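PDB 4CJX: C-1-tetrahydrofolate synthase, cytoplasmic, putative from Trypanosoma brucei, which probably interconverts one-carbon derivatives of tetrahydrofolate as a homodimeric NADP-dependent methylenetetrahydrofolate dehydrogenase and methenyltetrahydrofolate cyclohydrolase. Local coordinates for residues 27-30 with 31-34; 171-174 with 175-178; 294-297 with 298-302; 200-203 with 204-208. All blocks are in the same frame, centred on the assembly; numbering follows the deposited sequence. Where two conformers were deposited one is given.

Interaction 1 (27-30 with 31-34); sequences VIDG and RAVA
Asp-29 and Gly-30 start helix 30-51 by giving their carbonyls to its first turn, Val-33 N reaching Asp-29 O at 3.1 Å and Ala-34 N reaching Gly-30 O at 2.9 Å. Asp-29 is the N-cap. Its CG stands anti to the backbone N (chi1 -178°), which swings the carboxylate back over the helix start, where OD1 accepts from Ala-32 N at 3.2 Å. The N-H of that capping bond is almost straight on the oxygen, at 168°, yet it comes from above the carboxylate plane and not from within it. OD2, the other oxygen, rests against the methyl of Ala-32, 3.6 Å from its CB. A carboxylate here probably also interacts well with the positive end of the helix dipole. Val-33 CG2 lies 3.5 Å from Asp-29 O, the oxygen its own N bonds to. Arg-31 has only its base near the cap; its chain leads off to the bound inhibitor, whose pocket it helps to form. The turn follows strand 26-27, with Ile-28 and Val-33 packed on helix 166-178, and Val-33 and Ala-34 on helix 296-316.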
loop_
_atom_site.group_PDB
_atom_site.type_symbol
_atom_site.label_atom_id
_atom_site.label_comp_id
_atom_site.label_asym_id
_atom_site.label_seq_id
_atom_site.Cartn_x
_atom_site.Cartn_y
_atom_site.Cartn_z
ATOM N N VAL B 27 -12.329 27.272 8.054
ATOM C CA VAL B 27 -11.636 26.477 9.038
ATOM C C VAL B 27 -12.595 25.360 9.479
ATOM O O VAL B 27 -13.607 25.610 10.109
ATOM C CB VAL B 27 -11.195 27.282 10.278
ATOM C CG1 VAL B 27 -10.492 26.374 11.283
ATOM C CG2 VAL B 27 -10.302 28.450 9.893
ATOM N N ILE B 28 -12.288 24.133 9.128
ATOM C CA ILE B 28 -13.144 23.029 9.511
ATOM C C ILE B 28 -12.934 22.681 10.989
ATOM O O ILE B 28 -11.814 22.422 11.425
ATOM C CB ILE B 28 -12.884 21.781 8.672
ATOM C CG1 ILE B 28 -13.265 22.045 7.209
ATOM C CG2 ILE B 28 -13.693 20.615 9.225
ATOM C CD1 ILE B 28 -12.633 21.086 6.225
ATOM N N ASP B 29 -14.040 22.654 11.723
ATOM C CA ASP B 29 -14.028 22.447 13.154
ATOM C C ASP B 29 -14.134 20.964 13.444
ATOM O O ASP B 29 -15.231 20.411 13.463
ATOM C CB ASP B 29 -15.189 23.213 13.785
ATOM C CG ASP B 29 -15.226 23.106 15.294
ATOM O OD1 ASP B 29 -14.486 22.293 15.912
ATOM O OD2 ASP B 29 -16.029 23.842 15.883
ATOM N N GLY B 30 -12.992 20.329 13.660
ATOM C CA GLY B 30 -12.949 18.910 14.003
ATOM C C GLY B 30 -13.701 18.506 15.271
ATOM O O GLY B 30 -14.283 17.426 15.323
ATOM N N ARG B 31 -13.686 19.371 16.286
ATOM C CA ARG B 31 -14.405 19.108 17.537
ATOM C C ARG B 31 -15.906 18.992 17.297
ATOM O O ARG B 31 -16.546 18.065 17.799
ATOM C CB ARG B 31 -14.120 20.181 18.600
ATOM C CG ARG B 31 -12.632 20.496 18.795
ATOM C CD ARG B 31 -12.327 21.021 20.192
ATOM N NE ARG B 31 -11.217 21.991 20.222
ATOM C CZ ARG B 31 -9.923 21.708 20.439
ATOM N NH1 ARG B 31 -9.498 20.444 20.636
ATOM N NH2 ARG B 31 -9.027 22.698 20.445
ATOM N N ALA B 32 -16.464 19.913 16.515
ATOM C CA ALA B 32 -17.868 19.834 16.109
ATOM C C ALA B 32 -18.162 18.597 15.256
ATOM O O ALA B 32 -19.228 18.010 15.375
ATOM C CB ALA B 32 -18.268 21.089 15.349
ATOM N N VAL B 33 -17.249 18.212 14.372
ATOM C CA VAL B 33 -17.456 17.010 13.564
ATOM C C VAL B 33 -17.496 15.722 14.456
ATOM O O VAL B 33 -18.355 14.842 14.293
ATOM C CB VAL B 33 -16.387 16.890 12.459
ATOM C CG1 VAL B 33 -16.386 15.497 11.825
ATOM C CG2 VAL B 33 -16.619 17.943 11.384
ATOM N N ALA B 34 -16.548 15.643 15.373
ATOM C CA ALA B 34 -16.455 14.552 16.331
ATOM C C ALA B 34 -17.705 14.519 17.206
ATOM O O ALA B 34 -18.301 13.474 17.379
ATOM C CB ALA B 34 -15.209 14.740 17.187
#

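Interaction 2 (171-174 with 175-178); sequences VMEL and LRCS
Leu-175 lays its isobutyl group back along the preceding turn of the helix, with CG 3.5 Å from Val-171 O and CD1 near two neighbours. One is Val-171, whose CG1 lies 4.2 Å from Leu-175 CD1; the other is Met-172, whose SD approaches the same methyl at 4.3 Å. CG of Leu-175 is anti to its own carbonyl carbon (chi1 -69°), and this directs the branch toward the earlier turn. These are loose, apolar contacts along one face.

Another face is polar. Glu-173 bends at chi2 (68°) and brings OE1 to 3.3 Å from Arg-176 NH1, a long salt bridge between residues three apart. The oxygen offers its syn lone pair and sits at the edge of the guanidinium, near that group's plane, while the two flat groups stand nearly perpendicular, 85° apart. Arg-176 runs extended to get there, and its CD also passes the same oxygen.

At the end of the helix Ser-178 turns its hydroxyl back on the backbone: OG donates to Leu-175 O at 2.7 Å and is also hydrogen-bonded to Val-180 N just beyond. Regular backbone bonds, such as Ser-178 N to Leu-174 O at 3.0 Å, run beneath all of this. Helix 166-178 thus lies among three others: Val-171, Met-172 and Leu-175 meet helix 197-206, Glu-173 and Leu-174 meet helix 296-316, and Glu-173 and Cys-177 touch helix 30-51.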
loop_
_atom_site.group_PDB
_atom_site.type_symbol
_atom_site.label_atom_id
_atom_site.label_comp_id
_atom_site.label_asym_id
_atom_site.label_seq_id
_atom_site.Cartn_x
_atom_site.Cartn_y
_atom_site.Cartn_z
ATOM N N VAL B 171 -9.169 11.870 8.038
ATOM C CA VAL B 171 -8.851 12.743 6.915
ATOM C C VAL B 171 -9.944 12.665 5.876
ATOM O O VAL B 171 -10.421 13.702 5.373
ATOM C CB VAL B 171 -7.506 12.385 6.252
ATOM C CG1 VAL B 171 -7.362 13.087 4.925
ATOM C CG2 VAL B 171 -6.345 12.753 7.166
ATOM N N MET B 172 -10.341 11.434 5.544
ATOM C CA MET B 172 -11.350 11.243 4.517
ATOM C C MET B 172 -12.678 11.828 4.991
ATOM O O MET B 172 -13.409 12.447 4.213
ATOM C CB MET B 172 -11.500 9.747 4.130
ATOM C CG MET B 172 -10.273 9.111 3.487
ATOM S SD MET B 172 -9.498 10.090 2.190
ATOM C CE MET B 172 -10.602 9.854 0.799
ATOM N N GLU B 173 -12.967 11.686 6.281
ATOM C CA GLU B 173 -14.183 12.271 6.850
ATOM C C GLU B 173 -14.165 13.814 6.798
ATOM O O GLU B 173 -15.196 14.444 6.541
ATOM C CB GLU B 173 -14.385 11.774 8.287
ATOM C CG GLU B 173 -15.538 12.410 9.058
ATOM C CD GLU B 173 -16.931 12.045 8.535
ATOM O OE1 GLU B 173 -17.091 11.077 7.758
ATOM O OE2 GLU B 173 -17.877 12.761 8.918
ATOM N N LEU B 174 -13.009 14.416 7.057
ATOM C CA LEU B 174 -12.908 15.860 6.964
ATOM C C LEU B 174 -13.015 16.363 5.515
ATOM O O LEU B 174 -13.630 17.392 5.289
ATOM C CB LEU B 174 -11.645 16.362 7.659
ATOM C CG LEU B 174 -11.776 16.202 9.183
ATOM C CD1 LEU B 174 -10.473 16.528 9.852
ATOM C CD2 LEU B 174 -12.862 17.076 9.770
ATOM N N LEU B 175 -12.460 15.620 4.547
ATOM C CA LEU B 175 -12.692 15.924 3.111
ATOM C C LEU B 175 -14.171 15.824 2.708
ATOM O O LEU B 175 -14.699 16.649 1.954
ATOM C CB LEU B 175 -11.823 15.054 2.204
ATOM C CG LEU B 175 -10.327 15.383 2.289
ATOM C CD1 LEU B 175 -9.483 14.368 1.525
ATOM C CD2 LEU B 175 -10.017 16.782 1.776
ATOM N N ARG B 176 -14.845 14.817 3.236
ATOM C CA ARG B 176 -16.281 14.634 3.018
ATOM C C ARG B 176 -17.074 15.847 3.554
ATOM O O ARG B 176 -18.000 16.355 2.898
ATOM C CB ARG B 176 -16.692 13.357 3.742
ATOM C CG ARG B 176 -18.080 12.855 3.477
ATOM C CD ARG B 176 -18.413 11.784 4.506
ATOM N NE ARG B 176 -19.697 11.155 4.261
ATOM C CZ ARG B 176 -20.222 10.199 5.026
ATOM N NH1 ARG B 176 -19.572 9.758 6.109
ATOM N NH2 ARG B 176 -21.403 9.678 4.714
ATOM N N CYS B 177 -16.701 16.285 4.759
ATOM C CA CYS B 177 -17.331 17.438 5.395
ATOM C C CYS B 177 -17.117 18.709 4.573
ATOM O O CYS B 177 -18.037 19.522 4.429
ATOM C CB CYS B 177 -16.779 17.656 6.811
ATOM S SG CYS B 177 -17.258 16.406 8.024
ATOM N N SER B 178 -15.902 18.884 4.050
ATOM C CA SER B 178 -15.621 20.012 3.187
ATOM C C SER B 178 -16.550 19.929 1.973
ATOM O O SER B 178 -17.200 20.909 1.601
ATOM C CB SER B 178 -14.128 20.068 2.790
ATOM O OG SER B 178 -13.794 19.141 1.748
#

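Interaction 3 (294-297 with 298-302); sequences GGVG and PVTVS. With 9L9 ((2S)-2-[[4-[[2,4-bis(azanyl)-6-oxidanylidene-1H-pyrimidin-5-yl]carbamoylamino]phenyl]carbonylamino]pentanedioic acid), chain G.
Thr-300 and Val-296 make the close-packed part of this helix start. Val-296 O takes two bonds from the one threonine: the backbone N at 2.8 Å, nearly in line with the carbonyl, and OG1 at 3.1 Å, from well above the carbonyl plane. The hydroxyl can fold back this way because OG1 is anti to the carbonyl carbon of its own residue (chi1 -65°), and it also brushes Val-296 CG1. Val-299 fills in alongside, its CG2 3.8 Å from Gly-295 O, and the Pro-298 ring sets CD 3.3 Å from that same oxygen.

The inhibitor side is held more lightly. Gly-294 N gives only a weak, bent hydrogen bond, 2.6 Å long, to O of the inhibitor's alpha-carboxylate. Gly-297, having no side chain, lets that carboxylate come up close to the backbone. Pro-298 CD lies 3.6 Å from O of the same group, and Val-301 CG2 makes an apolar contact with the phenyl atom C5B at 3.8 Å. These van der Waals touches line the glutamate and benzoyl portion of a pocket where Lys-77 and Asp-144 bind the ligand too.

In the fold, helix 296-316 packs Pro-298, Val-299 and Ser-302 on helix 30-51, and Val-296, Val-299 and Thr-300 on helix 166-178.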
loop_
_atom_site.group_PDB
_atom_site.type_symbol
_atom_site.label_atom_id
_atom_site.label_comp_id
_atom_site.label_asym_id
_atom_site.label_seq_id
_atom_site.Cartn_x
_atom_site.Cartn_y
_atom_site.Cartn_z
ATOM N N GLY B 294 -7.506 20.646 17.285
ATOM C CA GLY B 294 -8.926 20.807 17.036
ATOM C C GLY B 294 -9.408 20.466 15.645
ATOM O O GLY B 294 -10.531 20.832 15.290
ATOM N N GLY B 295 -8.582 19.764 14.858
ATOM C CA GLY B 295 -8.934 19.427 13.479
ATOM C C GLY B 295 -9.001 17.930 13.333
ATOM O O GLY B 295 -10.011 17.313 13.689
ATOM N N VAL B 296 -7.914 17.330 12.858
ATOM C CA VAL B 296 -7.892 15.909 12.605
ATOM C C VAL B 296 -7.984 15.060 13.898
ATOM O O VAL B 296 -8.642 14.028 13.902
ATOM C CB VAL B 296 -6.668 15.509 11.742
ATOM C CG1 VAL B 296 -6.580 13.997 11.599
ATOM C CG2 VAL B 296 -6.770 16.137 10.366
ATOM N N GLY B 297 -7.362 15.539 14.979
ATOM C CA GLY B 297 -7.228 14.779 16.186
ATOM C C GLY B 297 -8.524 14.296 16.825
ATOM O O GLY B 297 -8.658 13.107 17.157
ATOM N N PRO B 298 -9.477 15.213 17.028
ATOM C CA PRO B 298 -10.708 14.745 17.656
ATOM C C PRO B 298 -11.456 13.744 16.768
ATOM O O PRO B 298 -12.044 12.779 17.293
ATOM C CB PRO B 298 -11.515 16.036 17.890
ATOM C CG PRO B 298 -10.476 17.124 17.856
ATOM C CD PRO B 298 -9.440 16.677 16.889
ATOM N N VAL B 299 -11.400 13.952 15.457
ATOM C CA VAL B 299 -12.052 13.047 14.517
ATOM C C VAL B 299 -11.355 11.684 14.456
ATOM O O VAL B 299 -12.020 10.665 14.313
ATOM C CB VAL B 299 -12.227 13.675 13.120
ATOM C CG1 VAL B 299 -13.012 12.739 12.198
ATOM C CG2 VAL B 299 -12.987 14.989 13.263
ATOM N N THR B 300 -10.039 11.663 14.606
ATOM C CA THR B 300 -9.317 10.416 14.761
ATOM C C THR B 300 -9.870 9.553 15.919
ATOM O O THR B 300 -10.061 8.349 15.756
ATOM C CB THR B 300 -7.810 10.674 14.945
ATOM O OG1 THR B 300 -7.308 11.260 13.745
ATOM C CG2 THR B 300 -7.056 9.384 15.225
ATOM N N VAL B 301 -10.141 10.176 17.061
ATOM C CA VAL B 301 -10.762 9.471 18.185
ATOM C C VAL B 301 -12.148 8.948 17.812
ATOM O O VAL B 301 -12.498 7.808 18.156
ATOM C CB VAL B 301 -10.887 10.368 19.442
ATOM C CG1 VAL B 301 -11.650 9.658 20.554
ATOM C CG2 VAL B 301 -9.519 10.814 19.935
ATOM N N SER B 302 -12.933 9.774 17.115
ATOM C CA SER B 302 -14.283 9.398 16.699
ATOM C C SER B 302 -14.288 8.218 15.727
ATOM O O SER B 302 -15.189 7.381 15.762
ATOM C CB SER B 302 -15.002 10.591 16.046
ATOM O OG SER B 302 -15.141 11.638 16.992
HETATM N N2A 9L9 G . -2.305 2.635 18.072
HETATM N N1 9L9 G . -1.386 4.871 17.999
HETATM C C2 9L9 G . -2.435 4.058 17.734
HETATM N N3 9L9 G . -3.611 4.515 17.143
HETATM C C4 9L9 G . -3.581 5.891 16.876
HETATM O O4A 9L9 G . -4.614 6.276 16.351
HETATM N N5A 9L9 G . -2.621 8.127 16.993
HETATM C C5 9L9 G . -2.506 6.754 17.129
HETATM C C6 9L9 G . -1.420 6.192 17.722
HETATM N N7 9L9 G . -0.249 7.014 18.027
HETATM O O8A 9L9 G . -4.235 8.410 18.580
HETATM N N9 9L9 G . -3.380 10.202 17.520
HETATM C C1B 9L9 G . -4.133 11.189 18.092
HETATM C C2B 9L9 G . -3.731 12.520 17.861
HETATM C C3B 9L9 G . -4.418 13.603 18.414
HETATM C C4B 9L9 G . -5.536 13.400 19.225
HETATM C C5B 9L9 G . -5.971 12.070 19.416
HETATM C C6B 9L9 G . -5.278 10.981 18.871
HETATM C C7B 9L9 G . -6.316 14.587 19.762
HETATM O O7B 9L9 G . -7.498 14.430 19.946
HETATM C CAW 9L9 G . -3.444 8.869 17.772
HETATM N N 9L9 G . -5.754 15.803 19.944
HETATM C CA 9L9 G . -6.470 17.008 20.347
HETATM C C 9L9 G . -6.639 17.880 19.124
HETATM O OXT 9L9 G . -5.832 17.708 18.198
HETATM C CB 9L9 G . -5.739 17.875 21.344
HETATM C CG 9L9 G . -4.800 17.065 22.215
HETATM C CD 9L9 G . -4.420 17.892 23.403
HETATM O OE1 9L9 G . -5.326 18.318 24.118
HETATM O OE2 9L9 G . -3.221 18.117 23.619
HETATM O O 9L9 G . -7.537 18.753 19.063
#

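Interaction 4 (200-203 with 204-208); sequences VATL and LANED
Backbone bonds come first here: Leu-204 N to Val-200 O, Ala-205 N to Ala-201 O and Asn-206 N to Thr-202 O are regular helical links of 2.9 to 3.0 Å. The next, Glu-207 N to Leu-203 O, is weak at 3.4 Å as the helix runs out. Asp-208, with positive phi, is the C-prime residue of a Schellman motif, its N bonded to Ala-205 O at 2.8 Å and Ala-209 N bonded to Leu-204 O.

One water bridges the Leu-203 carbonyl and the end of Glu-207. It donates to Leu-203 O at 2.8 Å and to Glu-207 OE2 at 2.6 Å, and the bend of Glu-207 at chi2 (-67°) turns the carboxylate back to receive it.

The apolar contact is Val-200 with Leu-204, side by side and pointing the same way, CG2 of the valine 4.1 Å from CD1 of the leucine.

Polar side chains form another group. Thr-202 and Asn-206 run alongside each other, the threonine CG2 4.0 Å from ND2; that amide nitrogen is hydrogen-bonded to Leu-154 O. Asp-208 OD1 forms salt bridges with Arg-157 and with Arg-192 of the second subunit.

As the helix of the beta-alpha-beta unit between strands 186-190 and 210-214, it sets Val-200 and Leu-204 on the first strand, Ala-201, Leu-204 and Ala-205 on the second, and Val-200, Leu-203 and Leu-204 against helix 166-178.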
loop_
_atom_site.group_PDB
_atom_site.type_symbol
_atom_site.label_atom_id
_atom_site.label_comp_id
_atom_site.label_asym_id
_atom_site.label_seq_id
_atom_site.Cartn_x
_atom_site.Cartn_y
_atom_site.Cartn_z
ATOM N N VAL B 200 -3.718 6.703 3.846
ATOM C CA VAL B 200 -4.461 7.803 3.225
ATOM C C VAL B 200 -4.147 8.029 1.711
ATOM O O VAL B 200 -5.032 8.369 0.939
ATOM C CB VAL B 200 -4.304 9.101 4.041
ATOM C CG1 VAL B 200 -3.085 9.891 3.600
ATOM C CG2 VAL B 200 -5.553 9.960 3.882
ATOM N N ALA B 201 -2.895 7.832 1.317
ATOM C CA ALA B 201 -2.506 7.932 -0.073
ATOM C C ALA B 201 -3.320 6.924 -0.905
ATOM O O ALA B 201 -3.847 7.272 -1.964
ATOM C CB ALA B 201 -1.018 7.677 -0.228
ATOM N N THR B 202 -3.462 5.710 -0.364
ATOM C CA THR B 202 -4.256 4.658 -0.983
ATOM C C THR B 202 -5.704 5.035 -1.106
ATOM O O THR B 202 -6.302 4.798 -2.153
ATOM C CB THR B 202 -4.204 3.336 -0.204
ATOM O OG1 THR B 202 -2.854 2.882 -0.138
ATOM C CG2 THR B 202 -5.084 2.242 -0.916
ATOM N N LEU B 203 -6.277 5.600 -0.047
ATOM C CA LEU B 203 -7.688 5.925 -0.069
ATOM C C LEU B 203 -7.951 7.067 -1.018
ATOM O O LEU B 203 -8.982 7.075 -1.687
ATOM C CB LEU B 203 -8.198 6.284 1.326
ATOM C CG LEU B 203 -8.190 5.126 2.330
ATOM C CD1 LEU B 203 -8.478 5.658 3.732
ATOM C CD2 LEU B 203 -9.168 4.042 1.938
ATOM N N LEU B 204 -7.009 8.021 -1.096
ATOM C CA LEU B 204 -7.130 9.140 -2.052
ATOM C C LEU B 204 -7.061 8.680 -3.521
ATOM O O LEU B 204 -7.899 9.089 -4.347
ATOM C CB LEU B 204 -6.088 10.211 -1.733
ATOM C CG LEU B 204 -6.411 10.905 -0.401
ATOM C CD1 LEU B 204 -5.214 11.651 0.139
ATOM C CD2 LEU B 204 -7.587 11.851 -0.579
ATOM N N ALA B 205 -6.108 7.813 -3.841
ATOM C CA ALA B 205 -6.026 7.236 -5.184
ATOM C C ALA B 205 -7.280 6.413 -5.558
ATOM O O ALA B 205 -7.722 6.467 -6.705
ATOM C CB ALA B 205 -4.753 6.390 -5.323
ATOM N N ASN B 206 -7.858 5.669 -4.596
ATOM C CA ASN B 206 -9.137 4.967 -4.837
ATOM C C ASN B 206 -10.258 5.907 -5.263
ATOM O O ASN B 206 -11.129 5.503 -6.008
ATOM C CB ASN B 206 -9.608 4.186 -3.611
ATOM C CG ASN B 206 -8.699 3.008 -3.268
ATOM O OD1 ASN B 206 -7.812 2.643 -4.021
ATOM N ND2 ASN B 206 -8.944 2.399 -2.121
ATOM N N GLU B 207 -10.237 7.152 -4.802
ATOM C CA GLU B 207 -11.192 8.183 -5.253
ATOM C C GLU B 207 -10.764 8.851 -6.575
ATOM O O GLU B 207 -11.318 9.895 -6.932
ATOM C CB GLU B 207 -11.358 9.303 -4.205
ATOM C CG GLU B 207 -11.773 8.863 -2.824
ATOM C CD GLU B 207 -13.169 8.286 -2.763
ATOM O OE1 GLU B 207 -14.045 8.714 -3.546
ATOM O OE2 GLU B 207 -13.400 7.378 -1.937
ATOM N N ASP B 208 -9.788 8.272 -7.279
ATOM C CA ASP B 208 -9.274 8.807 -8.538
ATOM C C ASP B 208 -8.557 10.156 -8.458
ATOM O O ASP B 208 -8.541 10.910 -9.408
ATOM C CB ASP B 208 -10.389 8.853 -9.593
ATOM C CG ASP B 208 -10.742 7.490 -10.106
ATOM O OD1 ASP B 208 -10.045 6.518 -9.761
ATOM O OD2 ASP B 208 -11.707 7.390 -10.872
HETATM O O HOH W 1 -11.420 6.140 -0.720
#

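Interaction 3 is the most buried of the four, while interactions 1, 2 and 4 each mix buried and exposed residues. Interactions 1 and 3 are both helix starts beside the inhibitor, one capped by a carboxylate, the other glycine-rich; they meet where Ala-34 CB lies 3.1 Å from Ser-302 OG. Interaction 2 touches all the others: Ile-28 CG2 approaches Leu-174 CD2 at 3.7 Å, Leu-174 CD1 reaches Val-296 CG2, and Val-171 CG1 reaches Val-200 CG2. Interaction 4, a helix end closed by a Schellman motif, with one bridging water, is about 13 Å from interaction 1 and 9 Å from interaction 3 at the nearest atoms, and reaches the second subunit.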